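Local coordinates for glycoside hydrolase, GH17 family (Formosa sp. Hel1_33_131, PDB 6FCG), which probably hydrolyses internal beta-1,3-glucosidic bonds of laminarin, as an endo-acting laminarinase of glycoside hydrolase family 17, at residues A[182-193]-A[225-236]. Residues are numbered along the deposited sequence; the frame is centred on the assembly and turned at random.
Sequences PAVILKWVNHLQ and VEDLTKLIEAVD
Leu186 on helix 182-193 sits as a knob in a hole formed by Asp227, Lys230, Leu231 and Ala234 of helix 226-234, a worked example of two neighbouring outer helices packing side by side in a TIM barrel. The two helical segments run in the same general direction, their axes crossing at 27° and coming within 8.6 Å. With CG anti to the backbone N (chi1 177°), Leu186 sends CD2 against Lys230 CB at 3.7 Å, while its CD1 rests on the Lys230 carbonyl and Ala234 CB. On the inner side Leu231 CD1 rests against both Ile185 CG2, at 3.7 Å, and Val189 CG2. Val189 CG1 presses on Ala234 CB, and Pro182 CG meets Val225 CG2 at the N-terminal ends of both segments.

Polar contacts lie at the two ends. A water bridges Ala183 N, 3.0 Å away, to Asp227 OD2. At the far end Gln193 NE2 donates twice: to Asp236 OD2 at 3.1 Å, nearly straight (162°) and from above the carboxylate, and to Ala234 O at 2.9 Å, in the carbonyl plane but more bent. Replacing Gln193 by an alanine removes the amide and would probably leave the Ala234 carbonyl and Asp236 each short of the donor tying them to this helix. Asp236 OD2 also accepts a hydrogen bond from Ile207 N of strand 206-212 and forms a salt bridge with Lys196, further along helix 182-197. The chemistry thus implies an apolar helix interface with a water-mediated link at one end and direct side-chain hydrogen bonds at the other, where Asp236 also connects to the barrel sheet.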
loop_
_atom_site.group_PDB
_atom_site.type_symbol
_atom_site.label_atom_id
_atom_site.label_comp_id
_atom_site.label_asym_id
_atom_site.label_seq_id
_atom_site.Cartn_x
_atom_site.Cartn_y
_atom_site.Cartn_z
ATOM N N PRO A 182 4.718 -3.692 41.575
ATOM C CA PRO A 182 5.016 -4.893 42.329
ATOM C C PRO A 182 4.688 -4.800 43.824
ATOM O O PRO A 182 4.435 -5.819 44.427
ATOM C CB PRO A 182 6.507 -5.115 42.081
ATOM C CG PRO A 182 7.033 -3.831 41.541
ATOM C CD PRO A 182 5.887 -3.208 40.824
ATOM N N ALA A 183 4.676 -3.595 44.398
ATOM C CA ALA A 183 4.272 -3.412 45.794
ATOM C C ALA A 183 2.896 -3.999 46.082
ATOM O O ALA A 183 2.671 -4.551 47.182
ATOM C CB ALA A 183 4.298 -1.938 46.195
ATOM N N VAL A 184 1.981 -3.863 45.137
ATOM C CA VAL A 184 0.623 -4.401 45.341
ATOM C C VAL A 184 0.601 -5.966 45.257
ATOM O O VAL A 184 -0.018 -6.603 46.090
ATOM C CB VAL A 184 -0.557 -3.593 44.672
ATOM C CG1 VAL A 184 -0.131 -2.241 44.097
ATOM C CG2 VAL A 184 -1.190 -4.453 43.623
ATOM N N ILE A 185 1.353 -6.580 44.364
ATOM C CA ILE A 185 1.455 -8.040 44.406
ATOM C C ILE A 185 2.112 -8.537 45.715
ATOM O O ILE A 185 1.611 -9.479 46.329
ATOM C CB ILE A 185 2.212 -8.604 43.206
ATOM C CG1 ILE A 185 1.634 -8.079 41.894
ATOM C CG2 ILE A 185 2.228 -10.129 43.251
ATOM C CD1 ILE A 185 0.137 -8.204 41.702
ATOM N N LEU A 186 3.204 -7.883 46.128
ATOM C CA LEU A 186 3.903 -8.175 47.370
ATOM C C LEU A 186 2.985 -8.115 48.579
ATOM O O LEU A 186 2.991 -8.999 49.430
ATOM C CB LEU A 186 5.045 -7.181 47.565
ATOM C CG LEU A 186 5.885 -7.271 48.862
ATOM C CD1 LEU A 186 6.635 -8.591 48.948
ATOM C CD2 LEU A 186 6.859 -6.104 48.927
ATOM N N LYS A 187 2.185 -7.068 48.642
ATOM C CA LYS A 187 1.200 -6.910 49.706
ATOM C C LYS A 187 0.337 -8.164 49.881
ATOM O O LYS A 187 0.196 -8.692 50.976
ATOM C CB LYS A 187 0.325 -5.703 49.412
ATOM C CG LYS A 187 -0.663 -5.359 50.500
ATOM C CD LYS A 187 -1.768 -4.457 49.962
ATOM C CE LYS A 187 -2.861 -4.299 50.994
ATOM N NZ LYS A 187 -3.981 -3.496 50.425
ATOM N N TRP A 188 -0.256 -8.628 48.791
ATOM C CA TRP A 188 -1.171 -9.765 48.854
ATOM C C TRP A 188 -0.453 -11.097 48.985
ATOM O O TRP A 188 -0.954 -12.004 49.634
ATOM C CB TRP A 188 -2.146 -9.747 47.672
ATOM C CG TRP A 188 -3.062 -8.581 47.736
ATOM C CD1 TRP A 188 -3.112 -7.544 46.871
ATOM C CD2 TRP A 188 -4.005 -8.301 48.762
ATOM N NE1 TRP A 188 -4.060 -6.640 47.273
ATOM C CE2 TRP A 188 -4.624 -7.082 48.436
ATOM C CE3 TRP A 188 -4.390 -8.973 49.935
ATOM C CZ2 TRP A 188 -5.611 -6.519 49.219
ATOM C CZ3 TRP A 188 -5.375 -8.420 50.720
ATOM C CH2 TRP A 188 -5.981 -7.191 50.358
ATOM N N VAL A 189 0.704 -11.242 48.367
ATOM C CA VAL A 189 1.470 -12.451 48.599
ATOM C C VAL A 189 1.762 -12.526 50.100
ATOM O O VAL A 189 1.631 -13.581 50.690
ATOM C CB VAL A 189 2.763 -12.484 47.754
ATOM C CG1 VAL A 189 3.727 -13.570 48.217
ATOM C CG2 VAL A 189 2.414 -12.711 46.297
ATOM N N ASN A 190 2.205 -11.417 50.693
ATOM C CA ASN A 190 2.572 -11.407 52.108
ATOM C C ASN A 190 1.368 -11.710 52.978
ATOM O O ASN A 190 1.495 -12.414 53.969
ATOM C CB ASN A 190 3.228 -10.071 52.523
ATOM C CG ASN A 190 4.729 -10.012 52.185
ATOM O OD1 ASN A 190 5.396 -11.040 52.001
ATOM N ND2 ASN A 190 5.271 -8.808 52.139
ATOM N N HIS A 191 0.212 -11.176 52.606
ATOM C CA HIS A 191 -1.035 -11.475 53.296
ATOM C C HIS A 191 -1.302 -12.984 53.338
ATOM O O HIS A 191 -1.635 -13.532 54.387
ATOM C CB HIS A 191 -2.177 -10.763 52.580
ATOM C CG HIS A 191 -3.546 -11.084 53.104
ATOM N ND1 HIS A 191 -4.144 -10.397 54.138
ATOM C CD2 HIS A 191 -4.461 -11.984 52.676
ATOM C CE1 HIS A 191 -5.357 -10.884 54.349
ATOM N NE2 HIS A 191 -5.575 -11.845 53.473
ATOM N N LEU A 192 -1.132 -13.636 52.189
ATOM C CA LEU A 192 -1.343 -15.077 52.065
ATOM C C LEU A 192 -0.288 -15.903 52.814
ATOM O O LEU A 192 -0.634 -16.897 53.448
ATOM C CB LEU A 192 -1.407 -15.496 50.587
ATOM C CG LEU A 192 -2.619 -15.024 49.762
ATOM C CD1 LEU A 192 -2.462 -15.454 48.317
ATOM C CD2 LEU A 192 -3.933 -15.555 50.286
ATOM N N GLN A 193 0.977 -15.492 52.757
ATOM C CA GLN A 193 2.031 -16.154 53.546
ATOM C C GLN A 193 1.804 -16.028 55.065
ATOM O O GLN A 193 2.117 -16.960 55.809
ATOM C CB GLN A 193 3.421 -15.605 53.209
ATOM C CG GLN A 193 3.930 -15.824 51.782
ATOM C CD GLN A 193 4.045 -17.279 51.368
ATOM O OE1 GLN A 193 3.629 -18.166 52.098
ATOM N NE2 GLN A 193 4.655 -17.530 50.218
ATOM N N VAL A 225 13.401 -3.119 40.608
ATOM C CA VAL A 225 13.175 -2.219 41.738
ATOM C C VAL A 225 13.174 -3.041 43.034
ATOM O O VAL A 225 13.033 -4.278 43.021
ATOM C CB VAL A 225 11.888 -1.349 41.556
ATOM C CG1 VAL A 225 11.941 -0.577 40.239
ATOM C CG2 VAL A 225 10.602 -2.162 41.590
ATOM N N GLU A 226 13.360 -2.357 44.149
ATOM C CA GLU A 226 13.365 -3.004 45.454
ATOM C C GLU A 226 12.121 -3.889 45.696
ATOM O O GLU A 226 12.279 -5.041 46.132
ATOM C CB GLU A 226 13.513 -1.905 46.525
ATOM C CG GLU A 226 13.298 -2.253 48.027
ATOM C CD GLU A 226 14.555 -2.342 48.886
ATOM O OE1 GLU A 226 15.688 -2.143 48.394
ATOM O OE2 GLU A 226 14.392 -2.638 50.095
ATOM N N ASP A 227 10.917 -3.374 45.397
ATOM C CA ASP A 227 9.681 -4.146 45.634
ATOM C C ASP A 227 9.635 -5.492 44.905
ATOM O O ASP A 227 9.120 -6.459 45.449
ATOM C CB ASP A 227 8.432 -3.321 45.349
ATOM C CG ASP A 227 8.177 -2.249 46.411
ATOM O OD1 ASP A 227 8.517 -2.463 47.593
ATOM O OD2 ASP A 227 7.635 -1.180 46.075
ATOM N N LEU A 228 10.213 -5.569 43.710
ATOM C CA LEU A 228 10.321 -6.839 42.978
ATOM C C LEU A 228 11.240 -7.817 43.664
ATOM O O LEU A 228 10.945 -8.991 43.716
ATOM C CB LEU A 228 10.818 -6.634 41.541
ATOM C CG LEU A 228 11.094 -7.911 40.748
ATOM C CD1 LEU A 228 9.835 -8.741 40.566
ATOM C CD2 LEU A 228 11.661 -7.583 39.380
ATOM N N THR A 229 12.373 -7.340 44.161
ATOM C CA THR A 229 13.292 -8.206 44.927
ATOM C C THR A 229 12.550 -8.833 46.128
ATOM O O THR A 229 12.672 -10.032 46.351
ATOM C CB THR A 229 14.598 -7.466 45.344
ATOM O OG1 THR A 229 15.356 -7.148 44.164
ATOM C CG2 THR A 229 15.455 -8.311 46.254
ATOM N N LYS A 230 11.782 -8.034 46.859
ATOM C CA LYS A 230 11.033 -8.517 48.013
ATOM C C LYS A 230 9.954 -9.517 47.608
ATOM O O LYS A 230 9.704 -10.483 48.346
ATOM C CB LYS A 230 10.371 -7.369 48.799
ATOM C CG LYS A 230 11.354 -6.367 49.376
ATOM C CD LYS A 230 10.785 -5.580 50.537
ATOM C CE LYS A 230 11.691 -4.396 50.803
ATOM N NZ LYS A 230 11.000 -3.170 50.450
ATOM N N LEU A 231 9.314 -9.275 46.460
ATOM C CA LEU A 231 8.328 -10.200 45.935
ATOM C C LEU A 231 8.939 -11.543 45.576
ATOM O O LEU A 231 8.375 -12.588 45.880
ATOM C CB LEU A 231 7.646 -9.617 44.695
ATOM C CG LEU A 231 6.611 -10.524 44.019
ATOM C CD1 LEU A 231 5.437 -10.802 44.942
ATOM C CD2 LEU A 231 6.123 -9.878 42.747
ATOM N N ILE A 232 10.097 -11.509 44.929
ATOM C CA ILE A 232 10.836 -12.728 44.614
ATOM C C ILE A 232 11.202 -13.508 45.884
ATOM O O ILE A 232 11.167 -14.731 45.849
ATOM C CB ILE A 232 12.082 -12.437 43.764
ATOM C CG1 ILE A 232 11.658 -11.995 42.364
ATOM C CG2 ILE A 232 12.976 -13.661 43.649
ATOM C CD1 ILE A 232 12.703 -11.199 41.623
ATOM N N GLU A 233 11.545 -12.811 46.980
ATOM C CA GLU A 233 11.735 -13.445 48.308
ATOM C C GLU A 233 10.458 -14.031 48.871
ATOM O O GLU A 233 10.496 -15.087 49.440
ATOM C CB GLU A 233 12.312 -12.476 49.399
ATOM C CG GLU A 233 13.870 -12.233 49.343
ATOM C CD GLU A 233 14.766 -13.436 49.684
ATOM O OE1 GLU A 233 14.340 -14.599 49.687
ATOM O OE2 GLU A 233 15.982 -13.222 49.874
ATOM N N ALA A 234 9.339 -13.331 48.739
ATOM C CA ALA A 234 8.097 -13.733 49.406
ATOM C C ALA A 234 7.397 -14.922 48.772
ATOM O O ALA A 234 6.802 -15.717 49.494
ATOM C CB ALA A 234 7.136 -12.559 49.485
ATOM N N VAL A 235 7.454 -15.062 47.446
ATOM C CA VAL A 235 6.747 -16.174 46.758
ATOM C C VAL A 235 7.406 -17.525 47.010
ATOM O O VAL A 235 8.588 -17.586 47.327
ATOM C CB VAL A 235 6.616 -15.972 45.216
ATOM C CG1 VAL A 235 5.767 -14.759 44.916
ATOM C CG2 VAL A 235 7.958 -15.884 44.510
ATOM N N ASP A 236 6.641 -18.599 46.898
ATOM C CA ASP A 236 7.223 -19.949 47.006
ATOM C C ASP A 236 7.907 -20.335 45.708
ATOM O O ASP A 236 8.910 -21.053 45.735
ATOM C CB ASP A 236 6.172 -20.970 47.407
ATOM C CG ASP A 236 5.664 -20.748 48.824
ATOM O OD1 ASP A 236 6.427 -20.999 49.767
ATOM O OD2 ASP A 236 4.477 -20.342 49.009
HETATM O O HOH W 1 5.809 -0.929 43.781
#